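Local coordinates for flavoprotein 390 (Photobacterium phosphoreum, PDB 1FVP), which binds flavin mononucleotide carrying a covalently attached myristate and may have alkanal monooxygenase activity, at residues M129-V134 with F201-D206; K16-P21 with L145-E150; W4-F9 with T39-V44. All blocks are in the same frame, centred on the assembly; numbering follows the deposited sequence.

Overall arrangement
Interactions 1 and 3 both reach the same parallel part of the beta sheet and the same flavin-myristate: interaction 3 supplies Trp4 at the flavin and Tyr6 at the middle of the fatty acid, interaction 1 supplies Val132 and Val134 at its far end. Their centres are about 15 Å apart, and they touch where Met129 CB lies 3.9 Å from Phe9 CE2. Interaction 2 sits about 11 Å from interaction 1, centre to centre, and packs on it through the rings of His131 and Tyr148. The side chain of Tyr148 is about 6 Å from another bound FMA. Interactions 2 and 3 do not touch; their centres are about 24 Å apart, their nearest atoms about 7 Å.

Interaction 1 of 3, residues M129-V134 with F201-D206. With FMA (6-(3-tetradecanoic acid) flavine mononucleotide), chain D.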
# COMPACT_ATOMS: atom_id res chain seq x y z
N MET A 129 2.45 -14.35 2.02
CA MET A 129 1.74 -13.82 3.17
C MET A 129 1.30 -14.93 4.16
O MET A 129 0.29 -15.62 3.90
CB MET A 129 0.50 -13.01 2.86
CG MET A 129 0.57 -12.06 1.72
SD MET A 129 -0.86 -10.91 1.82
CE MET A 129 -2.20 -12.10 1.87
N LEU A 130 2.00 -14.96 5.27
CA LEU A 130 1.81 -15.86 6.39
C LEU A 130 1.47 -15.14 7.71
O LEU A 130 1.96 -14.07 8.08
CB LEU A 130 3.11 -16.63 6.61
CG LEU A 130 3.87 -17.26 5.49
CD1 LEU A 130 5.35 -17.34 5.82
CD2 LEU A 130 3.30 -18.66 5.25
N HIS A 131 0.66 -15.83 8.47
CA HIS A 131 0.12 -15.53 9.79
C HIS A 131 0.93 -16.20 10.89
O HIS A 131 0.39 -17.16 11.46
CB HIS A 131 -1.35 -16.05 9.95
CG HIS A 131 -2.26 -14.91 10.16
ND1 HIS A 131 -3.33 -14.54 9.39
CD2 HIS A 131 -2.18 -13.97 11.14
CE1 HIS A 131 -3.87 -13.44 9.91
NE2 HIS A 131 -3.19 -13.06 10.96
N VAL A 132 2.12 -15.77 11.20
CA VAL A 132 2.92 -16.39 12.28
C VAL A 132 2.27 -16.32 13.66
O VAL A 132 1.48 -15.41 13.99
CB VAL A 132 4.31 -15.70 12.30
CG1 VAL A 132 5.08 -15.89 13.58
CG2 VAL A 132 5.15 -16.18 11.13
N ASN A 133 2.66 -17.28 14.48
CA ASN A 133 2.21 -17.39 15.88
C ASN A 133 3.18 -18.39 16.53
O ASN A 133 2.94 -19.57 16.31
CB ASN A 133 0.76 -17.80 16.03
CG ASN A 133 0.36 -17.97 17.48
OD1 ASN A 133 1.15 -18.49 18.25
ND2 ASN A 133 -0.83 -17.55 17.87
N VAL A 134 4.14 -17.89 17.25
CA VAL A 134 5.16 -18.74 17.89
C VAL A 134 4.98 -18.95 19.38
O VAL A 134 5.05 -17.98 20.16
CB VAL A 134 6.54 -18.11 17.55
CG1 VAL A 134 7.64 -18.36 18.57
CG2 VAL A 134 7.01 -18.56 16.17
N PHE A 201 2.18 -11.06 12.60
CA PHE A 201 2.43 -11.66 13.93
C PHE A 201 1.32 -11.19 14.87
O PHE A 201 1.60 -11.00 16.06
CB PHE A 201 3.75 -11.26 14.51
CG PHE A 201 5.07 -11.47 13.86
CD1 PHE A 201 5.65 -12.74 13.86
CD2 PHE A 201 5.77 -10.41 13.30
CE1 PHE A 201 6.88 -12.97 13.26
CE2 PHE A 201 7.01 -10.60 12.70
CZ PHE A 201 7.55 -11.90 12.69
N GLU A 202 0.13 -10.98 14.37
CA GLU A 202 -0.97 -10.45 15.17
C GLU A 202 -1.88 -11.48 15.79
O GLU A 202 -2.93 -11.04 16.33
CB GLU A 202 -1.90 -9.52 14.40
CG GLU A 202 -1.52 -8.19 13.82
CD GLU A 202 -0.59 -7.37 14.66
OE1 GLU A 202 0.63 -7.48 14.66
OE2 GLU A 202 -1.21 -6.54 15.34
N SER A 203 -1.57 -12.74 15.71
CA SER A 203 -2.52 -13.70 16.35
C SER A 203 -2.08 -13.74 17.80
O SER A 203 -2.88 -13.99 18.70
CB SER A 203 -2.51 -15.01 15.64
OG SER A 203 -1.35 -15.15 14.81
N MET A 204 -0.82 -13.43 17.98
CA MET A 204 -0.01 -13.38 19.18
C MET A 204 -0.38 -12.27 20.15
O MET A 204 0.08 -11.13 20.01
CB MET A 204 1.48 -13.19 18.87
CG MET A 204 2.07 -14.36 18.12
SD MET A 204 3.84 -14.35 18.53
CE MET A 204 4.54 -13.50 17.12
N GLN A 205 -1.14 -12.70 21.14
CA GLN A 205 -1.64 -11.84 22.20
C GLN A 205 -0.55 -11.38 23.16
O GLN A 205 -0.53 -10.18 23.49
CB GLN A 205 -2.79 -12.46 23.00
CG GLN A 205 -4.13 -12.52 22.29
CD GLN A 205 -5.18 -13.24 23.12
OE1 GLN A 205 -5.28 -13.06 24.34
NE2 GLN A 205 -5.97 -14.09 22.47
N ASP A 206 0.28 -12.26 23.62
CA ASP A 206 1.32 -11.88 24.61
C ASP A 206 2.34 -10.93 24.01
O ASP A 206 3.46 -11.38 23.68
CB ASP A 206 1.87 -13.15 25.24
CG ASP A 206 2.99 -12.89 26.23
OD1 ASP A 206 3.43 -11.74 26.42
OD2 ASP A 206 3.41 -13.91 26.83
N1 FMA D . 18.38 -19.76 1.25
C2 FMA D . 18.58 -18.58 0.67
O2 FMA D . 18.86 -18.35 -0.45
N3 FMA D . 18.46 -17.37 1.47
C4 FMA D . 18.14 -17.43 2.78
O4 FMA D . 18.06 -16.40 3.40
C4A FMA D . 17.94 -18.71 3.38
N5 FMA D . 17.63 -18.88 4.64
C5A FMA D . 17.43 -20.05 5.27
C6 FMA D . 17.10 -20.14 6.62
C7 FMA D . 16.91 -21.38 7.16
C7M FMA D . 16.54 -21.61 8.67
C8 FMA D . 17.05 -22.59 6.37
C8M FMA D . 16.85 -23.96 6.93
C9 FMA D . 17.37 -22.46 5.04
C9A FMA D . 17.56 -21.26 4.44
N10 FMA D . 17.88 -21.07 3.10
C10 FMA D . 18.09 -19.90 2.50
C1B FMA D . 18.03 -22.29 2.19
C2B FMA D . 17.70 -22.01 0.66
O2B FMA D . 16.79 -23.05 0.38
C3B FMA D . 18.98 -22.08 -0.15
O3' FMA D . 20.10 -21.87 0.65
C4B FMA D . 19.06 -21.14 -1.36
O4' FMA D . 17.93 -21.39 -2.28
C5B FMA D . 20.38 -21.37 -2.15
O5' FMA D . 19.95 -21.75 -3.59
P FMA D . 20.43 -22.98 -4.46
O1P FMA D . 21.93 -22.58 -4.69
O2P FMA D . 20.29 -24.17 -3.65
O3P FMA D . 19.60 -23.07 -5.55
C1' FMA D . 18.50 -17.61 8.88
O1' FMA D . 18.24 -18.51 9.77
O2' FMA D . 19.38 -16.77 9.12
C2' FMA D . 18.27 -18.10 7.49
C3' FMA D . 16.95 -18.88 7.37
C4' FMA D . 15.89 -17.94 6.89
C5' FMA D . 14.99 -17.25 7.88
C6' FMA D . 13.53 -17.26 7.47
C7' FMA D . 12.75 -16.08 8.04
C8' FMA D . 11.65 -16.41 8.96
C9' FMA D . 10.24 -16.57 8.41
C11 FMA D . 9.30 -17.25 9.36
C12 FMA D . 9.33 -17.00 10.82
C13 FMA D . 8.29 -17.61 11.70
C14 FMA D . 8.34 -17.27 13.16
C15 FMA D . 9.72 -17.29 13.77
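The Phe201 ring meets Val132 at its edge, where Val132 CG1 lies near the ring plane, 3.2 Å from Phe201 CD1. The two side chains extend together. The His131 ring approaches Ser203 obliquely, with His131 CD2 3.9 Å from Ser203 OG; it also meets the rings of Trp96 and Tyr148. Ser203 OG also stands close to residues 129-134, 3.0 Å from Val132 O and 3.6 Å from Asn133 CB. These contacts lie just past the end of strand 195-199 and at the break in its parallel neighbour, strand 126-134, in the curled luciferase-type sheet: backbone bonds of Leu130 to Leu198 and Cys200 hold the two together, and residues 201-206 then lead into helix 207-227, with Asp206 at its N-cap position. Farther along, Met204 and Asn133 pass one another head to tail, Met204 CG 3.8 Å from Asn133 CA, and a bend at chi3 (-97°) accompanies an apolar contact of Met204 CE with Val132 CG1 at 4.3 Å. Val132 divides its branches: with CG1 anti to the backbone N (chi1 162°) and directed at Phe201, CG2 is left to meet the myristate at 3.5 Å from FMA C13. Val134 CG2 continues that lining, 3.5 Å from FMA C14.

Interaction 2 of 3, residues K16-P21 with L145-E150; sequences KGQQEP and LKLYIE
Leu147 O is approached by two backbone atoms of Gly17. Gly17 CA makes a CA-H...O contact with it at 3.1 Å, with an angle of 148° at the hydrogen, and Gly17 N stands 3.4 Å from the same oxygen. The loop thus meets the helix backbone directly at Gly17, whose positive phi of 40° suits a glycine. Beside it, Lys16 crosses Tyr148 at about a right angle and lays its aliphatic chain against one ring face. Lys16 CD is 3.6 Å from the ring centroid, a CH-pi contact displaced toward the rim, while Lys16 CB and CG stand off the rim, next to Tyr148 CE1 and CZ. Bends at chi2 and chi3 fold the lysine over the ring; its NZ, 6.0 Å from the centroid, can add at most a weak cation-pi attraction. Structurally, the loop after strand 6-11, on its way to helix 23-38, is here packed against helix 138-155, which follows strand 126-134 in the chain. Val11, at the end of the first strand and part of a flavin-myristate pocket, touches both Lys16 and Tyr148. Gln19 comes to the ring from its edge, NE2 lying in the ring plane 3.5 Å from Tyr148 CE1, with the amide turned 53° from the ring. On the partly exposed side, Gln18 crosses Leu147 at a slant, and its CG is 3.4 Å from Leu147 CD2.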
# COMPACT_ATOMS: atom_id res chain seq x y z
N LYS A 16 -10.67 -8.62 16.01
CA LYS A 16 -10.07 -9.90 15.57
C LYS A 16 -10.02 -10.74 16.85
O LYS A 16 -10.10 -10.16 17.96
CB LYS A 16 -8.68 -9.73 15.00
CG LYS A 16 -8.56 -9.13 13.61
CD LYS A 16 -8.59 -10.14 12.48
CE LYS A 16 -9.91 -10.79 12.21
NZ LYS A 16 -11.05 -9.88 12.04
N GLY A 17 -9.91 -12.05 16.65
CA GLY A 17 -9.84 -12.97 17.81
C GLY A 17 -10.81 -12.48 18.88
O GLY A 17 -12.01 -12.30 18.56
N GLN A 18 -10.29 -12.24 20.07
CA GLN A 18 -11.18 -11.76 21.15
C GLN A 18 -11.00 -10.27 21.42
O GLN A 18 -12.00 -9.57 21.64
CB GLN A 18 -11.05 -12.63 22.40
CG GLN A 18 -11.29 -14.10 22.16
CD GLN A 18 -12.69 -14.50 21.77
OE1 GLN A 18 -12.90 -15.48 21.05
NE2 GLN A 18 -13.68 -13.75 22.26
N GLN A 19 -9.77 -9.84 21.39
CA GLN A 19 -9.32 -8.46 21.61
C GLN A 19 -10.42 -7.44 21.36
O GLN A 19 -11.04 -7.44 20.29
CB GLN A 19 -8.08 -8.15 20.74
CG GLN A 19 -7.97 -9.09 19.57
CD GLN A 19 -6.72 -9.21 18.77
OE1 GLN A 19 -5.73 -8.48 18.86
NE2 GLN A 19 -6.74 -10.21 17.87
N GLU A 20 -10.63 -6.58 22.35
CA GLU A 20 -11.62 -5.50 22.32
C GLU A 20 -11.15 -4.47 21.30
O GLU A 20 -9.96 -4.11 21.34
CB GLU A 20 -11.80 -4.80 23.66
CG GLU A 20 -12.11 -5.64 24.90
CD GLU A 20 -13.12 -6.74 24.74
OE1 GLU A 20 -14.25 -6.60 24.31
OE2 GLU A 20 -12.66 -7.86 25.08
N PRO A 21 -12.05 -4.04 20.44
CA PRO A 21 -11.83 -3.07 19.37
C PRO A 21 -10.73 -2.05 19.48
O PRO A 21 -10.13 -1.66 18.46
CB PRO A 21 -13.20 -2.39 19.24
CG PRO A 21 -14.17 -3.52 19.53
CD PRO A 21 -13.45 -4.51 20.42
N LEU A 145 -4.30 -19.07 16.99
CA LEU A 145 -4.42 -18.59 15.59
C LEU A 145 -5.80 -18.97 15.05
O LEU A 145 -6.28 -18.31 14.12
CB LEU A 145 -3.22 -19.05 14.80
CG LEU A 145 -3.08 -18.78 13.32
CD1 LEU A 145 -2.45 -17.43 13.05
CD2 LEU A 145 -2.19 -19.86 12.71
N LYS A 146 -6.41 -19.98 15.66
CA LYS A 146 -7.74 -20.46 15.27
C LYS A 146 -8.83 -19.55 15.83
O LYS A 146 -10.03 -19.86 15.78
CB LYS A 146 -8.03 -21.91 15.65
CG LYS A 146 -9.28 -22.49 14.99
CD LYS A 146 -9.56 -23.93 15.40
CE LYS A 146 -8.51 -24.90 14.89
NZ LYS A 146 -8.90 -26.31 15.10
N LEU A 147 -8.37 -18.43 16.35
CA LEU A 147 -9.27 -17.42 16.91
C LEU A 147 -9.15 -16.15 16.08
O LEU A 147 -10.14 -15.40 15.95
CB LEU A 147 -9.03 -17.30 18.41
CG LEU A 147 -10.27 -17.68 19.23
CD1 LEU A 147 -10.26 -19.17 19.51
CD2 LEU A 147 -10.29 -16.88 20.52
N TYR A 148 -7.98 -15.94 15.51
CA TYR A 148 -7.76 -14.75 14.65
C TYR A 148 -8.55 -14.93 13.35
O TYR A 148 -9.08 -13.96 12.78
CB TYR A 148 -6.27 -14.54 14.39
CG TYR A 148 -5.94 -13.12 13.99
CD1 TYR A 148 -5.93 -12.13 14.98
CD2 TYR A 148 -5.65 -12.75 12.68
CE1 TYR A 148 -5.62 -10.81 14.65
CE2 TYR A 148 -5.34 -11.44 12.34
CZ TYR A 148 -5.33 -10.46 13.33
OH TYR A 148 -5.03 -9.16 13.02
N ILE A 149 -8.62 -16.17 12.89
CA ILE A 149 -9.31 -16.64 11.71
C ILE A 149 -10.81 -16.86 11.93
O ILE A 149 -11.64 -16.26 11.24
CB ILE A 149 -8.76 -18.01 11.16
CG1 ILE A 149 -7.25 -18.12 11.27
CG2 ILE A 149 -9.32 -18.21 9.73
CD1 ILE A 149 -6.42 -17.26 10.29
N GLU A 150 -11.14 -17.75 12.85
CA GLU A 150 -12.54 -18.06 13.15
C GLU A 150 -13.41 -16.81 13.20
O GLU A 150 -14.63 -16.91 12.95
CB GLU A 150 -12.76 -18.87 14.43
CG GLU A 150 -13.34 -20.27 14.25
CD GLU A 150 -13.19 -21.22 15.40
OE1 GLU A 150 -12.11 -21.69 15.72
OE2 GLU A 150 -14.29 -21.46 15.93

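Interaction 3 of 3, residues W4-F9 with T39-V44. With FMA (6-(3-tetradecanoic acid) flavine mononucleotide), chain D.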
# COMPACT_ATOMS: atom_id res chain seq x y z
N TRP A 4 16.77 -12.63 0.92
CA TRP A 4 15.35 -12.54 1.25
C TRP A 4 15.04 -11.28 2.06
O TRP A 4 15.53 -11.16 3.19
CB TRP A 4 14.93 -13.75 2.08
CG TRP A 4 15.17 -15.06 1.44
CD1 TRP A 4 15.77 -15.37 0.25
CD2 TRP A 4 14.81 -16.32 2.04
NE1 TRP A 4 15.81 -16.73 0.07
CE2 TRP A 4 15.22 -17.34 1.15
CE3 TRP A 4 14.17 -16.66 3.23
CZ2 TRP A 4 15.00 -18.68 1.42
CZ3 TRP A 4 13.97 -17.99 3.50
CH2 TRP A 4 14.37 -18.99 2.61
N ASN A 5 14.23 -10.44 1.44
CA ASN A 5 13.80 -9.18 2.13
C ASN A 5 12.60 -9.66 2.96
O ASN A 5 12.00 -10.70 2.58
CB ASN A 5 13.62 -8.09 1.10
CG ASN A 5 13.65 -6.66 1.60
OD1 ASN A 5 12.64 -5.92 1.46
ND2 ASN A 5 14.75 -6.19 2.19
N TYR A 6 12.30 -8.97 4.03
CA TYR A 6 11.18 -9.29 4.93
C TYR A 6 10.35 -8.04 5.21
O TYR A 6 10.89 -6.96 5.45
CB TYR A 6 11.69 -9.86 6.26
CG TYR A 6 12.43 -11.16 6.10
CD1 TYR A 6 11.73 -12.36 5.93
CD2 TYR A 6 13.81 -11.20 6.13
CE1 TYR A 6 12.40 -13.57 5.79
CE2 TYR A 6 14.50 -12.40 5.98
CZ TYR A 6 13.79 -13.58 5.81
OH TYR A 6 14.49 -14.74 5.68
N GLY A 7 9.05 -8.25 5.18
CA GLY A 7 8.06 -7.18 5.42
C GLY A 7 7.06 -7.68 6.46
O GLY A 7 7.20 -8.84 6.87
N VAL A 8 6.13 -6.85 6.86
CA VAL A 8 5.10 -7.21 7.85
C VAL A 8 3.75 -6.81 7.27
O VAL A 8 3.71 -5.88 6.44
CB VAL A 8 5.42 -6.51 9.19
CG1 VAL A 8 4.22 -6.44 10.12
CG2 VAL A 8 6.61 -7.10 9.90
N PHE A 9 2.69 -7.46 7.70
CA PHE A 9 1.34 -7.12 7.22
C PHE A 9 0.36 -7.30 8.40
O PHE A 9 0.68 -8.00 9.36
CB PHE A 9 0.92 -7.94 6.03
CG PHE A 9 0.36 -9.31 6.30
CD1 PHE A 9 -1.00 -9.49 6.51
CD2 PHE A 9 1.22 -10.41 6.33
CE1 PHE A 9 -1.51 -10.75 6.74
CE2 PHE A 9 0.72 -11.69 6.57
CZ PHE A 9 -0.65 -11.84 6.78
N THR A 39 13.85 -3.05 15.42
CA THR A 39 14.20 -3.98 14.33
C THR A 39 14.86 -3.23 13.19
O THR A 39 15.22 -2.04 13.35
CB THR A 39 12.91 -4.76 13.89
OG1 THR A 39 11.82 -3.81 14.08
CG2 THR A 39 12.64 -6.02 14.70
N SER A 40 15.01 -3.87 12.06
CA SER A 40 15.61 -3.36 10.83
C SER A 40 14.83 -3.97 9.65
O SER A 40 13.91 -3.42 9.07
CB SER A 40 17.07 -3.75 10.70
OG SER A 40 17.93 -2.92 11.45
N ILE A 41 15.24 -5.18 9.37
CA ILE A 41 14.74 -6.06 8.33
C ILE A 41 13.27 -5.93 8.03
O ILE A 41 12.97 -6.27 6.85
CB ILE A 41 15.29 -7.51 8.59
CG1 ILE A 41 14.49 -8.24 9.67
CG2 ILE A 41 16.81 -7.42 8.96
CD1 ILE A 41 14.70 -9.78 9.71
N TYR A 42 12.40 -5.48 8.92
CA TYR A 42 10.97 -5.34 8.47
C TYR A 42 10.95 -4.02 7.70
O TYR A 42 10.89 -2.92 8.29
CB TYR A 42 9.96 -5.46 9.60
CG TYR A 42 10.18 -6.69 10.46
CD1 TYR A 42 9.88 -7.97 10.01
CD2 TYR A 42 10.76 -6.58 11.72
CE1 TYR A 42 10.13 -9.10 10.76
CE2 TYR A 42 11.02 -7.70 12.48
CZ TYR A 42 10.70 -8.96 12.01
OH TYR A 42 10.99 -10.02 12.82
N ASP A 43 11.04 -4.12 6.36
CA ASP A 43 11.07 -2.87 5.58
C ASP A 43 9.81 -2.46 4.85
O ASP A 43 9.89 -1.43 4.14
CB ASP A 43 12.39 -2.76 4.84
CG ASP A 43 12.97 -3.99 4.21
OD1 ASP A 43 12.27 -4.67 3.44
OD2 ASP A 43 14.17 -4.28 4.46
N VAL A 44 8.67 -3.08 5.00
CA VAL A 44 7.40 -2.69 4.36
C VAL A 44 6.24 -3.28 5.19
O VAL A 44 6.38 -4.37 5.78
CB VAL A 44 7.31 -3.06 2.89
CG1 VAL A 44 8.53 -2.73 2.06
CG2 VAL A 44 6.97 -4.54 2.65
N1 FMA D . 18.38 -19.76 1.25
C2 FMA D . 18.58 -18.58 0.67
O2 FMA D . 18.86 -18.35 -0.45
N3 FMA D . 18.46 -17.37 1.47
C4 FMA D . 18.14 -17.43 2.78
O4 FMA D . 18.06 -16.40 3.40
C4A FMA D . 17.94 -18.71 3.38
N5 FMA D . 17.63 -18.88 4.64
C5A FMA D . 17.43 -20.05 5.27
C6 FMA D . 17.10 -20.14 6.62
C7 FMA D . 16.91 -21.38 7.16
C7M FMA D . 16.54 -21.61 8.67
C8 FMA D . 17.05 -22.59 6.37
C8M FMA D . 16.85 -23.96 6.93
C9 FMA D . 17.37 -22.46 5.04
C9A FMA D . 17.56 -21.26 4.44
N10 FMA D . 17.88 -21.07 3.10
C10 FMA D . 18.09 -19.90 2.50
C1B FMA D . 18.03 -22.29 2.19
C2B FMA D . 17.70 -22.01 0.66
O2B FMA D . 16.79 -23.05 0.38
C3B FMA D . 18.98 -22.08 -0.15
O3' FMA D . 20.10 -21.87 0.65
C4B FMA D . 19.06 -21.14 -1.36
O4' FMA D . 17.93 -21.39 -2.28
C5B FMA D . 20.38 -21.37 -2.15
O5' FMA D . 19.95 -21.75 -3.59
P FMA D . 20.43 -22.98 -4.46
O1P FMA D . 21.93 -22.58 -4.69
O2P FMA D . 20.29 -24.17 -3.65
O3P FMA D . 19.60 -23.07 -5.55
C1' FMA D . 18.50 -17.61 8.88
O1' FMA D . 18.24 -18.51 9.77
O2' FMA D . 19.38 -16.77 9.12
C2' FMA D . 18.27 -18.10 7.49
C3' FMA D . 16.95 -18.88 7.37
C4' FMA D . 15.89 -17.94 6.89
C5' FMA D . 14.99 -17.25 7.88
C6' FMA D . 13.53 -17.26 7.47
C7' FMA D . 12.75 -16.08 8.04
C8' FMA D . 11.65 -16.41 8.96
C9' FMA D . 10.24 -16.57 8.41
C11 FMA D . 9.30 -17.25 9.36
C12 FMA D . 9.33 -17.00 10.82
C13 FMA D . 8.29 -17.61 11.70
C14 FMA D . 8.34 -17.27 13.16
C15 FMA D . 9.72 -17.29 13.77
O HOH W 1 14.30 -7.79 4.76
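Tyr6 can be followed outward from the strand. Its CB is 3.9 Å from Ile41 O, and its ring runs alongside Ile41, where CD2 meets Ile41 CD1 at 4.0 Å. CE1 and CZ next reach the myristate, and the hydroxyl at the tip ends 3.2 Å from FMA C7', an approach oblique to the ring. The torsion that turns CG anti to the carbonyl carbon (chi1 -63°) brings the ring and its hydroxyl to C6' and C7' of the fatty acid. Trp4 contributes a broader surface: FMA C4 lies 3.3 Å above the indole plane, over its centre, so the indole face packs against the flavin ring system. The backbones of the two segments are joined by two good bonds. Asp43 N donates to Tyr6 O at 3.0 Å with an N-H...O angle of 164°, and Val8 N donates to Val44 O at 2.7 Å. This is the first beta-alpha-beta unit of the luciferase-type fold: strand 6-11 and strand 42-48 are parallel neighbours linked through helix 23-38. Within the short segments, however, their directions differ by 68°, and the pairing at Tyr6 and Tyr42 is loose. On the side of Val8, CG2 rests obliquely on the Tyr42 ring, 3.4 Å from Tyr42 CD1. Thr39 OG1 lies in plane at that ring's edge, and the Tyr42 hydroxyl is hydrogen-bonded to Met214 O in helix 207-227. The Asn5 amide and Asp43 carboxylate come from opposite directions, their planes nearly parallel but offset; Asn5 ND2 donates weakly to Asp43 OD2 at 3.0 Å, though the amide's placement is doubtful because its oxygen is modelled too close to Asp43 OD1. A water donates to Ile41 O, while its modelled bond to Tyr6 N is too short to be trusted.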